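Local structure of 14-3-3 protein (Cryptosporidium parvum, 3EFZ) at residues V75-R79 against L151-E157; S81-K86 against K110-E114; I128-L132 against C144-K148; Q180-S184 against L194-T198; Y202-K206 against A216-A220. The protein probably binds phosphoserine-containing partner proteins and so takes part in signalling and cell regulation, as other 14-3-3 proteins do. All blocks are in the same frame, centred on the assembly; numbering follows the deposited sequence. Where two conformers were deposited one is given.

How the contacts relate
The five contacts follow the helical 14-3-3 fold along the chain and illustrate how helix-helix joints hold one bundle together. Contact 1 joins helices 63-81 and 138-158 and encloses contacts 2 and 3 in sequence; contacts 4 and 5 come after it. Contacts 1 and 3 share helix 138-158, contacts 2 and 3 helix 100-131, contacts 4 and 5 helix 193-207. Contacts 2 and 4, centres about 31 Å apart, lie on opposite sides of the chain's centre. Contact 1, with both arginines predicted to meet phosphoserine, touches contacts 2 and 5, and contact 3 touches contact 4, so the joints run from that predicted site into the later helices.

Contact 1 of 5, residues V75-R79 against L151-E157; sequences VTSIR and LMRYKAE
Arg79 reaches from helix 63-81 to Glu157 and Tyr154 of helix 138-158. CB already points toward the other helix. With CG anti to the backbone N (chi1 -180°) and the chain extended as far as NE, the arginine spans a gap in which the short helical axes stay 11.6 Å apart. CG passes Glu157 OE1 at 4.0 Å. CD then rests over one face of the Tyr154 ring, 3.7 Å from its centroid, a CH-pi contact. At NE the polar part begins: NE donates to Glu157 OE1 over 2.7 Å in an almost straight bond (171°). NH1 lies 3.7 Å from Tyr154 CE1, while NH2 gives a second short bond, 2.7 Å, to Glu157 OE2. Both carboxylate oxygens use their syn lone pairs, so the bidentate, side-on salt bridge keeps guanidinium and carboxylate nearly coplanar. The guanidinium plane is also only 16° from that of the tyrosine ring, which therefore backs one of its faces. Around the ring edge come Val75 CG1, 3.6 Å from Tyr154 CD2, and Thr76 OG1, which receives a weak bond from the tyrosine hydroxyl and is itself tied to Arg72 O. Arg153 brings NH1 to 3.5 Å from Arg79 NH2, and its NE is held by Tyr175 OH. Two arginines converging beside a positioning glutamate and tyrosine are consistent with the phosphoserine-binding pocket in the groove of 14-3-3 proteins, the role predicted for Arg79 and Arg153.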
# COMPACT_ATOMS: atom_id res chain seq x y z
N VAL B 75 1.41 -5.48 2.81
CA VAL B 75 2.15 -5.86 4.03
C VAL B 75 3.47 -5.06 4.17
O VAL B 75 3.88 -4.69 5.26
CB VAL B 75 2.42 -7.40 4.06
CG1 VAL B 75 3.61 -7.74 4.92
CG2 VAL B 75 1.22 -8.15 4.55
N THR B 76 4.12 -4.83 3.04
CA THR B 76 5.29 -3.94 2.95
C THR B 76 4.89 -2.50 3.30
O THR B 76 5.61 -1.82 4.05
CB THR B 76 5.91 -4.02 1.54
OG1 THR B 76 6.17 -5.39 1.23
CG2 THR B 76 7.23 -3.27 1.47
N SER B 77 3.74 -2.05 2.80
CA SER B 77 3.26 -0.72 3.17
C SER B 77 2.86 -0.62 4.64
O SER B 77 3.10 0.40 5.24
CB SER B 77 2.14 -0.21 2.26
OG SER B 77 2.61 -0.07 0.91
N ILE B 78 2.24 -1.66 5.20
CA ILE B 78 1.89 -1.66 6.64
C ILE B 78 3.18 -1.57 7.45
O ILE B 78 3.30 -0.75 8.36
CB ILE B 78 1.02 -2.89 7.03
CG1 ILE B 78 -0.32 -2.87 6.28
CG2 ILE B 78 0.76 -2.90 8.52
CD1 ILE B 78 -1.03 -4.21 6.30
N ARG B 79 4.18 -2.37 7.08
CA ARG B 79 5.48 -2.32 7.74
C ARG B 79 6.15 -0.95 7.61
O ARG B 79 6.75 -0.47 8.57
CB ARG B 79 6.37 -3.44 7.22
CG ARG B 79 7.77 -3.52 7.82
CD ARG B 79 8.45 -4.66 7.17
NE ARG B 79 9.85 -4.80 7.54
CZ ARG B 79 10.88 -4.36 6.82
NH1 ARG B 79 10.67 -3.75 5.67
NH2 ARG B 79 12.11 -4.57 7.27
N LEU B 151 8.84 -12.28 3.89
CA LEU B 151 7.68 -12.35 4.78
C LEU B 151 7.96 -13.02 6.13
O LEU B 151 7.43 -12.60 7.15
CB LEU B 151 6.49 -13.05 4.11
CG LEU B 151 5.83 -12.39 2.89
CD1 LEU B 151 4.77 -13.31 2.37
CD2 LEU B 151 5.25 -11.00 3.19
N MET B 152 8.79 -14.06 6.14
CA MET B 152 9.28 -14.61 7.40
C MET B 152 10.11 -13.61 8.24
O MET B 152 9.99 -13.55 9.47
CB MET B 152 10.08 -15.89 7.15
CG MET B 152 9.21 -17.10 6.87
SD MET B 152 8.04 -17.42 8.20
CE MET B 152 6.62 -17.82 7.20
N ARG B 153 10.95 -12.84 7.55
CA ARG B 153 11.76 -11.77 8.16
C ARG B 153 10.86 -10.72 8.79
O ARG B 153 11.15 -10.21 9.88
CB ARG B 153 12.72 -11.13 7.12
CG ARG B 153 13.49 -9.87 7.58
CD ARG B 153 14.71 -9.56 6.67
NE ARG B 153 14.32 -9.36 5.26
CZ ARG B 153 13.90 -8.20 4.75
NH1 ARG B 153 13.85 -7.11 5.53
NH2 ARG B 153 13.54 -8.12 3.47
N TYR B 154 9.74 -10.41 8.12
CA TYR B 154 8.77 -9.46 8.67
C TYR B 154 8.11 -9.98 9.95
O TYR B 154 7.89 -9.21 10.87
CB TYR B 154 7.67 -9.13 7.66
CG TYR B 154 8.11 -8.42 6.38
CD1 TYR B 154 9.40 -7.89 6.22
CD2 TYR B 154 7.19 -8.27 5.34
CE1 TYR B 154 9.75 -7.24 5.04
CE2 TYR B 154 7.53 -7.61 4.17
CZ TYR B 154 8.79 -7.11 4.01
OH TYR B 154 9.05 -6.47 2.82
N LYS B 155 7.79 -11.28 9.98
CA LYS B 155 7.12 -11.88 11.15
C LYS B 155 8.09 -11.85 12.32
O LYS B 155 7.70 -11.56 13.45
CB LYS B 155 6.68 -13.34 10.89
CG LYS B 155 5.64 -13.57 9.79
CD LYS B 155 5.11 -15.01 9.86
CE LYS B 155 4.18 -15.32 8.70
NZ LYS B 155 3.51 -16.67 8.82
N ALA B 156 9.35 -12.16 12.01
CA ALA B 156 10.47 -12.15 12.95
C ALA B 156 10.71 -10.79 13.61
O ALA B 156 11.21 -10.75 14.73
CB ALA B 156 11.75 -12.62 12.22
N GLU B 157 10.38 -9.70 12.92
CA GLU B 157 10.49 -8.34 13.47
C GLU B 157 9.37 -8.05 14.48
O GLU B 157 9.48 -7.13 15.31
CB GLU B 157 10.43 -7.29 12.35
CG GLU B 157 11.50 -7.40 11.29
CD GLU B 157 11.30 -6.39 10.15
OE1 GLU B 157 10.15 -5.97 9.91
OE2 GLU B 157 12.29 -6.01 9.49

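Contact 2 of 5, residues S81-K86 against K110-E114; sequences SLKSIK and KRDFE
Leu82 turns its CG anti to its own carbonyl carbon (chi1 -63°), which sends both methyls toward Phe113 and Glu114, while Lys110, with CG anti to the backbone N (chi1 -174°) and an extended chain, runs past Ile85 in the opposite direction. This is a junction of the all-helical 14-3-3 fold: the non-helical link at Leu82, between helices 63-81 and 83-87, is set against the first half of helix 100-131 at the dimer interface. Leu82 CD1 fits between two residues, 3.9 Å from Phe113 CB and 3.8 Å from Glu114 CG. Its CD2 meets Lys110 CA and Phe113 CB, both at 4.0 Å. At the ring edge, Ser81 OG approaches Phe113 CE2 to 3.3 Å, although its hydrogen bond goes to Ile78 O. The same ring meets Phe113 of the second subunit, whose Ser81 also packs on it, so the contact extends into the assembly. Farther along, the aliphatic part of Lys110 slides by Ile85, with CD 4.0 Å from Ile85 CG2. No direct hydrogen bond crosses between the segments; polar ends are joined through water. One water accepts from Lys110 NZ and donates to Ile85 O. A second links the opposite charges of Lys86 and Glu114, lying 2.7 Å from Lys86 NZ and 3.2 Å from Glu114 OE2.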
# COMPACT_ATOMS: atom_id res chain seq x y z
N SER B 81 4.80 2.06 7.30
CA SER B 81 4.11 3.07 8.10
C SER B 81 4.52 3.04 9.58
O SER B 81 4.32 4.02 10.32
CB SER B 81 2.59 2.93 7.95
OG SER B 81 2.09 1.84 8.70
N LEU B 82 5.07 1.90 10.00
CA LEU B 82 5.43 1.70 11.39
C LEU B 82 6.90 1.94 11.71
O LEU B 82 7.30 1.77 12.85
CB LEU B 82 5.11 0.27 11.80
CG LEU B 82 3.68 -0.23 11.81
CD1 LEU B 82 3.73 -1.72 12.17
CD2 LEU B 82 2.79 0.58 12.79
N LYS B 83 7.71 2.32 10.72
CA LYS B 83 9.15 2.34 10.97
C LYS B 83 9.60 3.33 12.07
O LYS B 83 10.45 2.98 12.89
CB LYS B 83 9.97 2.48 9.67
CG LYS B 83 9.70 3.74 8.86
CD LYS B 83 10.26 3.61 7.43
CE LYS B 83 9.70 4.72 6.53
NZ LYS B 83 10.35 4.64 5.17
N SER B 84 9.06 4.55 12.09
CA SER B 84 9.37 5.50 13.18
C SER B 84 8.75 5.09 14.50
O SER B 84 9.31 5.38 15.56
CB SER B 84 8.93 6.91 12.85
OG SER B 84 9.51 7.37 11.64
N ILE B 85 7.58 4.46 14.46
CA ILE B 85 6.96 3.94 15.68
C ILE B 85 7.93 2.93 16.33
O ILE B 85 8.15 2.96 17.55
CB ILE B 85 5.54 3.33 15.41
CG1 ILE B 85 4.52 4.45 15.14
CG2 ILE B 85 5.07 2.50 16.60
CD1 ILE B 85 3.18 3.98 14.67
N LYS B 86 8.54 2.09 15.49
CA LYS B 86 9.51 1.08 15.94
C LYS B 86 10.87 1.63 16.36
O LYS B 86 11.36 1.32 17.46
CB LYS B 86 9.68 0.01 14.84
CG LYS B 86 8.44 -0.86 14.64
CD LYS B 86 8.44 -1.55 13.28
CE LYS B 86 9.59 -2.53 13.11
NZ LYS B 86 9.47 -3.12 11.72
N LYS B 110 -0.15 0.13 16.25
CA LYS B 110 1.02 -0.75 16.07
C LYS B 110 0.65 -2.23 16.21
O LYS B 110 1.06 -3.05 15.39
CB LYS B 110 2.13 -0.38 17.07
CG LYS B 110 3.43 -1.17 16.84
CD LYS B 110 4.37 -1.16 18.04
CE LYS B 110 5.71 -1.74 17.62
NZ LYS B 110 6.73 -1.69 18.69
N ARG B 111 -0.09 -2.55 17.27
CA ARG B 111 -0.60 -3.89 17.58
C ARG B 111 -1.49 -4.42 16.46
O ARG B 111 -1.30 -5.54 15.97
CB ARG B 111 -1.39 -3.81 18.89
CG ARG B 111 -1.65 -5.10 19.60
CD ARG B 111 -2.29 -4.79 20.94
NE ARG B 111 -1.30 -4.35 21.93
CZ ARG B 111 -1.17 -3.11 22.43
NH1 ARG B 111 -2.00 -2.13 22.07
NH2 ARG B 111 -0.20 -2.87 23.31
N ASP B 112 -2.45 -3.60 16.05
CA ASP B 112 -3.34 -3.91 14.94
C ASP B 112 -2.59 -4.10 13.61
O ASP B 112 -2.89 -5.00 12.86
CB ASP B 112 -4.34 -2.77 14.74
CG ASP B 112 -5.38 -2.70 15.83
OD1 ASP B 112 -5.43 -3.60 16.71
OD2 ASP B 112 -6.17 -1.73 15.81
N PHE B 113 -1.63 -3.23 13.34
CA PHE B 113 -0.92 -3.24 12.06
C PHE B 113 -0.01 -4.45 12.00
O PHE B 113 0.13 -5.09 10.97
CB PHE B 113 -0.14 -1.93 11.89
CG PHE B 113 -0.92 -0.82 11.21
CD1 PHE B 113 -2.26 -0.55 11.55
CD2 PHE B 113 -0.31 -0.02 10.24
CE1 PHE B 113 -2.97 0.46 10.91
CE2 PHE B 113 -1.00 1.01 9.60
CZ PHE B 113 -2.34 1.27 9.94
N GLU B 114 0.61 -4.78 13.13
CA GLU B 114 1.43 -5.97 13.26
C GLU B 114 0.62 -7.27 13.20
O GLU B 114 1.08 -8.23 12.59
CB GLU B 114 2.37 -5.90 14.49
CG GLU B 114 3.36 -4.73 14.42
CD GLU B 114 4.60 -4.87 15.28
OE1 GLU B 114 4.50 -5.23 16.46
OE2 GLU B 114 5.70 -4.60 14.75
O HOH W 1 7.16 1.10 19.17
O HOH W 2 7.04 -4.34 11.91

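Contact 3 of 5, residues I128-L132 against C144-K148; sequences IDDNL and CIKLK
Ile128 and Cys144 bring the backbones nearest, their CA atoms 6.6 Å apart, where the last turns of helix 100-131 face helix 138-158 running in a roughly opposed direction. The two helices follow each other in the chain and make a helical hairpin of the 14-3-3 bundle, tied here close to its connecting loop. Ile128 supplies the apolar centre. Its branches divide the work: CG2 rests 3.6 Å from Cys144 CB, whereas CD1, carried outward by an extended chi2 of 174°, presses on Leu147 CD2 at 3.3 Å, tighter than an ordinary van der Waals contact. Leu132, one turn further along the chain, adds its CD1 beside Ile128 CG2, 3.8 Å from Cys144 CB. Its second methyl, CD2, faces Ile145 CD1 more loosely. Ile145 and Lys148 in turn lean on Phe174 of helix 161-185, and Leu147 touches Arg72 of helix 63-81, so the hairpin is embedded between further helices. Lys148 joins the apolar and charged halves of the contact. Its methylenes slide past Ile128 in the opposite direction, CG lying 3.9 Å from Ile128 CD1, and a bend at chi3 (-70°) then turns the amine toward the exposed Asp129. The salt bridge is short: Lys148 NZ donates to the syn lone pair of Asp129 OD1 over 2.7 Å.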
# COMPACT_ATOMS: atom_id res chain seq x y z
N ILE B 128 1.35 -18.65 -2.39
CA ILE B 128 2.59 -18.99 -3.08
C ILE B 128 2.80 -20.52 -3.11
O ILE B 128 3.02 -21.09 -4.17
CB ILE B 128 3.83 -18.28 -2.46
CG1 ILE B 128 3.83 -16.80 -2.82
CG2 ILE B 128 5.16 -18.94 -2.91
CD1 ILE B 128 4.94 -16.07 -2.10
N ASP B 129 2.68 -21.17 -1.94
CA ASP B 129 2.90 -22.61 -1.84
C ASP B 129 1.96 -23.48 -2.70
O ASP B 129 2.40 -24.48 -3.29
CB ASP B 129 2.92 -23.05 -0.38
CG ASP B 129 4.22 -22.70 0.28
OD1 ASP B 129 5.23 -22.56 -0.45
OD2 ASP B 129 4.26 -22.57 1.52
N ASP B 130 0.69 -23.06 -2.80
CA ASP B 130 -0.31 -23.79 -3.60
C ASP B 130 -0.09 -23.63 -5.11
O ASP B 130 -0.59 -24.43 -5.90
CB ASP B 130 -1.74 -23.34 -3.24
CG ASP B 130 -2.17 -23.80 -1.86
OD1 ASP B 130 -1.68 -24.84 -1.37
OD2 ASP B 130 -3.02 -23.11 -1.25
N ASN B 131 0.67 -22.61 -5.50
CA ASN B 131 0.87 -22.26 -6.91
C ASN B 131 2.31 -22.30 -7.39
O ASN B 131 2.58 -22.10 -8.59
CB ASN B 131 0.29 -20.87 -7.19
CG ASN B 131 -1.22 -20.85 -7.12
OD1 ASN B 131 -1.89 -21.24 -8.08
ND2 ASN B 131 -1.77 -20.38 -5.99
N LEU B 132 3.23 -22.55 -6.47
CA LEU B 132 4.65 -22.56 -6.77
C LEU B 132 4.98 -23.37 -8.03
O LEU B 132 5.69 -22.90 -8.92
CB LEU B 132 5.44 -23.10 -5.57
CG LEU B 132 6.95 -22.90 -5.63
CD1 LEU B 132 7.23 -21.42 -5.76
CD2 LEU B 132 7.62 -23.50 -4.40
N CYS B 144 9.51 -16.33 -5.80
CA CYS B 144 8.51 -16.62 -4.77
C CYS B 144 9.10 -17.08 -3.42
O CYS B 144 8.58 -16.73 -2.36
CB CYS B 144 7.53 -17.67 -5.29
SG CYS B 144 6.59 -17.18 -6.73
N ILE B 145 10.18 -17.85 -3.47
CA ILE B 145 10.82 -18.38 -2.26
C ILE B 145 11.59 -17.27 -1.51
O ILE B 145 11.55 -17.21 -0.27
CB ILE B 145 11.69 -19.61 -2.62
CG1 ILE B 145 10.79 -20.76 -3.12
CG2 ILE B 145 12.58 -20.07 -1.43
CD1 ILE B 145 11.54 -21.86 -3.88
N LYS B 146 12.25 -16.38 -2.25
CA LYS B 146 12.84 -15.19 -1.63
C LYS B 146 11.76 -14.35 -0.92
O LYS B 146 11.97 -13.88 0.21
CB LYS B 146 13.57 -14.32 -2.67
CG LYS B 146 13.74 -12.90 -2.17
CD LYS B 146 14.20 -11.91 -3.19
CE LYS B 146 14.17 -10.52 -2.58
NZ LYS B 146 12.83 -9.90 -2.62
N LEU B 147 10.62 -14.19 -1.60
CA LEU B 147 9.47 -13.48 -1.10
C LEU B 147 8.95 -14.06 0.22
O LEU B 147 8.64 -13.32 1.15
CB LEU B 147 8.38 -13.53 -2.17
CG LEU B 147 7.23 -12.55 -2.14
CD1 LEU B 147 6.72 -12.26 -3.56
CD2 LEU B 147 6.11 -13.11 -1.23
N LYS B 148 8.86 -15.39 0.30
CA LYS B 148 8.55 -16.06 1.56
C LYS B 148 9.61 -15.78 2.63
O LYS B 148 9.29 -15.66 3.81
CB LYS B 148 8.38 -17.57 1.37
CG LYS B 148 7.20 -17.99 0.50
CD LYS B 148 6.85 -19.44 0.72
CE LYS B 148 7.91 -20.40 0.13
NZ LYS B 148 7.65 -21.82 0.51

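Contact 4 of 5, residues Q180-S184 against L194-T198; sequences QRERS and LYLAT
The Glu182 carboxylate and the Tyr195 ring are the flat groups that meet across this contact, and neither lies squarely on the other: Glu182 OE1 comes obliquely to the ring, 3.5 Å from Tyr195 CD1. Arg183 also reaches the ring obliquely, through its CG, 4.1 Å from Tyr195 CE1. A further aromatic neighbour, Tyr189, meets Tyr195 edge-to-face. Most of the contact rests on Glu182. Its CG lies anti to the carbonyl carbon and the chain bends at chi2 (148°), carrying the carboxylate against the first turn of the other helix. There OE1 lies 3.4 Å from Tyr195 CA, and OE2 touches Leu194 CG at 3.6 Å, so the carboxylate, probably charged, has carbon neighbours at both oxygens. Thr198 arrives from the opposite direction, its OG1 2.9 Å from Glu182 OE2 and 2.6 Å from Leu194 O. The hydroxyl has a single proton, which cannot be assigned between these two acceptors. The case illustrates how one buried glutamate can join two helices through both polar and apolar contacts. The helices, 161-185 and 193-207, are consecutive and antiparallel, their short axes 155° apart and 10.0 Å distant at closest. Helix 138-158 flanks the pair, with Ala142 against Glu182 and Lys146 against Thr198, while Leu196 and Ala197 face helix 239-256.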
# COMPACT_ATOMS: atom_id res chain seq x y z
N GLN B 180 20.42 -20.85 -3.89
CA GLN B 180 20.86 -22.08 -4.55
C GLN B 180 20.19 -22.27 -5.92
O GLN B 180 20.84 -22.65 -6.89
CB GLN B 180 20.67 -23.31 -3.65
CG GLN B 180 21.01 -24.67 -4.32
CD GLN B 180 22.32 -24.64 -5.12
OE1 GLN B 180 23.41 -24.43 -4.57
NE2 GLN B 180 22.21 -24.85 -6.43
N ARG B 181 18.89 -22.00 -5.99
CA ARG B 181 18.17 -22.05 -7.26
C ARG B 181 18.69 -21.00 -8.25
O ARG B 181 18.89 -21.31 -9.43
CB ARG B 181 16.67 -21.87 -7.03
CG ARG B 181 15.98 -23.06 -6.41
CD ARG B 181 14.60 -22.62 -5.93
NE ARG B 181 13.82 -23.70 -5.33
CZ ARG B 181 12.89 -24.40 -5.97
NH1 ARG B 181 12.61 -24.18 -7.26
NH2 ARG B 181 12.23 -25.34 -5.31
N GLU B 182 18.94 -19.79 -7.77
CA GLU B 182 19.58 -18.75 -8.60
C GLU B 182 20.97 -19.15 -9.13
O GLU B 182 21.26 -18.94 -10.31
CB GLU B 182 19.61 -17.40 -7.87
CG GLU B 182 18.19 -16.83 -7.67
CD GLU B 182 18.03 -16.02 -6.40
OE1 GLU B 182 19.04 -15.73 -5.73
OE2 GLU B 182 16.87 -15.68 -6.07
N ARG B 183 21.80 -19.73 -8.26
CA ARG B 183 23.12 -20.27 -8.63
C ARG B 183 23.04 -21.35 -9.72
O ARG B 183 23.87 -21.38 -10.63
CB ARG B 183 23.86 -20.82 -7.40
CG ARG B 183 24.48 -19.75 -6.50
CD ARG B 183 25.34 -20.35 -5.37
NE ARG B 183 24.69 -20.17 -4.06
CZ ARG B 183 24.20 -21.16 -3.31
NH1 ARG B 183 24.29 -22.43 -3.71
NH2 ARG B 183 23.62 -20.89 -2.14
N SER B 184 22.04 -22.22 -9.61
CA SER B 184 21.82 -23.34 -10.53
C SER B 184 21.30 -22.93 -11.91
O SER B 184 21.75 -23.45 -12.94
CB SER B 184 20.81 -24.30 -9.92
OG SER B 184 21.37 -25.05 -8.86
N LEU B 194 18.04 -10.42 -9.56
CA LEU B 194 17.27 -11.24 -8.64
C LEU B 194 18.23 -11.90 -7.65
O LEU B 194 17.97 -11.93 -6.45
CB LEU B 194 16.50 -12.32 -9.39
CG LEU B 194 15.72 -13.36 -8.57
CD1 LEU B 194 14.62 -12.71 -7.74
CD2 LEU B 194 15.14 -14.41 -9.47
N TYR B 195 19.33 -12.44 -8.16
CA TYR B 195 20.36 -12.99 -7.28
C TYR B 195 20.84 -11.97 -6.25
O TYR B 195 20.91 -12.27 -5.06
CB TYR B 195 21.54 -13.54 -8.07
CG TYR B 195 22.63 -14.11 -7.17
CD1 TYR B 195 22.46 -15.34 -6.55
CD2 TYR B 195 23.81 -13.40 -6.93
CE1 TYR B 195 23.45 -15.86 -5.71
CE2 TYR B 195 24.80 -13.92 -6.12
CZ TYR B 195 24.62 -15.15 -5.50
OH TYR B 195 25.61 -15.67 -4.69
N LEU B 196 21.15 -10.76 -6.71
CA LEU B 196 21.65 -9.69 -5.83
C LEU B 196 20.60 -9.17 -4.86
O LEU B 196 20.92 -8.81 -3.72
CB LEU B 196 22.28 -8.55 -6.63
CG LEU B 196 23.57 -8.88 -7.38
CD1 LEU B 196 23.87 -7.76 -8.33
CD2 LEU B 196 24.75 -9.14 -6.42
N ALA B 197 19.34 -9.13 -5.30
CA ALA B 197 18.24 -8.73 -4.42
C ALA B 197 18.10 -9.74 -3.30
O ALA B 197 17.73 -9.39 -2.17
CB ALA B 197 16.91 -8.60 -5.19
N THR B 198 18.38 -11.00 -3.62
CA THR B 198 18.30 -12.06 -2.65
C THR B 198 19.44 -11.99 -1.64
O THR B 198 19.20 -12.12 -0.43
CB THR B 198 18.22 -13.45 -3.33
OG1 THR B 198 17.26 -13.40 -4.40
CG2 THR B 198 17.79 -14.52 -2.32

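Contact 5 of 5, residues Y202-K206 against A216-A220; sequences YTILK and AMKFA
Lys206 and Phe219 cross at about a right angle, the lysine coming over the face of the ring from the facing helix. Its extended chain brings CE over the centre of the Phe219 ring, 3.6 Å from the centroid, and a bend at the last torsion (chi4 -81°) then keeps NZ over the same face, 4.3 Å from the centroid. The same CE stands 3.5 Å above the plane of the Tyr202 ring, over its centre, and so sits in the corner made by two aromatic faces. The two rings are themselves oblique, neither stacked nor edge-to-face, with planes 73° apart; they meet where Tyr202 CD2 comes within 3.6 Å of Phe219 CZ. Thr203 approaches Phe219 differently, at the edge: OG1 lies in the ring plane, 3.3 Å from Phe219 CD1, while its hydrogen bond goes back to Ile199 O. The threonine is a knob in a hole formed by Ala216, Met217, Phe219 and Ala220, where its methyl CG2 meets Met217 CE at 3.8 Å. The axes of the two short antiparallel segments come within 9.0 Å, and Lys206 CB sits 3.8 Å from Ala216 CB. Behind this interface Tyr202 OH bonds Glu176 of helix 161-185, and Met217 and Ala220 pack on helix 239-256. Chemically, no hydrogen bond joins the segments; CH-pi and cation-pi attraction probably steady the ammonium group, and the spacing is consistent with the small side chains of Ala216, Ala220 and Thr203 letting the helices come close.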
# COMPACT_ATOMS: atom_id res chain seq x y z
N TYR B 202 18.99 -11.21 2.49
CA TYR B 202 19.68 -12.14 3.40
C TYR B 202 20.70 -11.40 4.23
O TYR B 202 20.82 -11.65 5.42
CB TYR B 202 20.34 -13.28 2.61
CG TYR B 202 20.80 -14.50 3.42
CD1 TYR B 202 20.41 -14.70 4.75
CD2 TYR B 202 21.59 -15.47 2.82
CE1 TYR B 202 20.82 -15.81 5.46
CE2 TYR B 202 22.01 -16.60 3.53
CZ TYR B 202 21.62 -16.76 4.86
OH TYR B 202 22.03 -17.87 5.56
N THR B 203 21.45 -10.49 3.59
CA THR B 203 22.38 -9.59 4.29
C THR B 203 21.65 -8.78 5.37
O THR B 203 22.17 -8.64 6.47
CB THR B 203 23.12 -8.65 3.32
OG1 THR B 203 23.95 -9.42 2.44
CG2 THR B 203 24.00 -7.66 4.07
N ILE B 204 20.46 -8.27 5.05
CA ILE B 204 19.63 -7.53 6.02
C ILE B 204 19.23 -8.41 7.22
O ILE B 204 19.30 -7.95 8.39
CB ILE B 204 18.39 -6.90 5.34
CG1 ILE B 204 18.81 -5.82 4.33
CG2 ILE B 204 17.44 -6.30 6.38
CD1 ILE B 204 17.68 -5.38 3.39
N LEU B 205 18.84 -9.66 6.94
CA LEU B 205 18.50 -10.63 7.98
C LEU B 205 19.68 -10.87 8.91
O LEU B 205 19.50 -10.90 10.14
CB LEU B 205 18.04 -11.96 7.38
CG LEU B 205 17.56 -13.08 8.31
CD1 LEU B 205 16.18 -12.76 8.92
CD2 LEU B 205 17.50 -14.40 7.52
N LYS B 206 20.87 -11.05 8.33
CA LYS B 206 22.10 -11.28 9.07
C LYS B 206 22.48 -10.08 9.93
O LYS B 206 22.85 -10.23 11.10
CB LYS B 206 23.27 -11.59 8.12
CG LYS B 206 23.21 -12.93 7.41
CD LYS B 206 24.29 -12.99 6.34
CE LYS B 206 24.16 -14.24 5.49
NZ LYS B 206 24.75 -15.46 6.10
N ALA B 216 27.40 -10.20 8.18
CA ALA B 216 26.59 -9.55 7.14
C ALA B 216 27.45 -8.81 6.10
O ALA B 216 27.23 -8.95 4.89
CB ALA B 216 25.58 -8.59 7.78
N MET B 217 28.41 -8.03 6.58
CA MET B 217 29.23 -7.23 5.68
C MET B 217 30.24 -8.05 4.89
O MET B 217 30.46 -7.77 3.71
CB MET B 217 29.87 -6.05 6.40
CG MET B 217 29.14 -4.73 6.14
SD MET B 217 27.38 -4.60 6.55
CE MET B 217 26.52 -4.95 5.02
N LYS B 218 30.82 -9.08 5.51
CA LYS B 218 31.64 -10.05 4.78
C LYS B 218 30.83 -10.75 3.68
O LYS B 218 31.32 -10.96 2.57
CB LYS B 218 32.23 -11.08 5.74
CG LYS B 218 33.43 -10.60 6.51
CD LYS B 218 33.90 -11.65 7.50
CE LYS B 218 35.02 -11.11 8.38
NZ LYS B 218 35.24 -11.99 9.56
N PHE B 219 29.59 -11.11 4.01
CA PHE B 219 28.68 -11.77 3.07
C PHE B 219 28.42 -10.86 1.87
O PHE B 219 28.50 -11.31 0.72
CB PHE B 219 27.37 -12.16 3.78
CG PHE B 219 26.45 -13.02 2.95
CD1 PHE B 219 25.31 -12.48 2.36
CD2 PHE B 219 26.73 -14.38 2.74
CE1 PHE B 219 24.44 -13.26 1.58
CE2 PHE B 219 25.88 -15.18 1.95
CZ PHE B 219 24.72 -14.62 1.37
N ALA B 220 28.14 -9.59 2.15
CA ALA B 220 27.93 -8.56 1.13
C ALA B 220 29.18 -8.28 0.30
O ALA B 220 29.10 -8.21 -0.92
CB ALA B 220 27.41 -7.27 1.76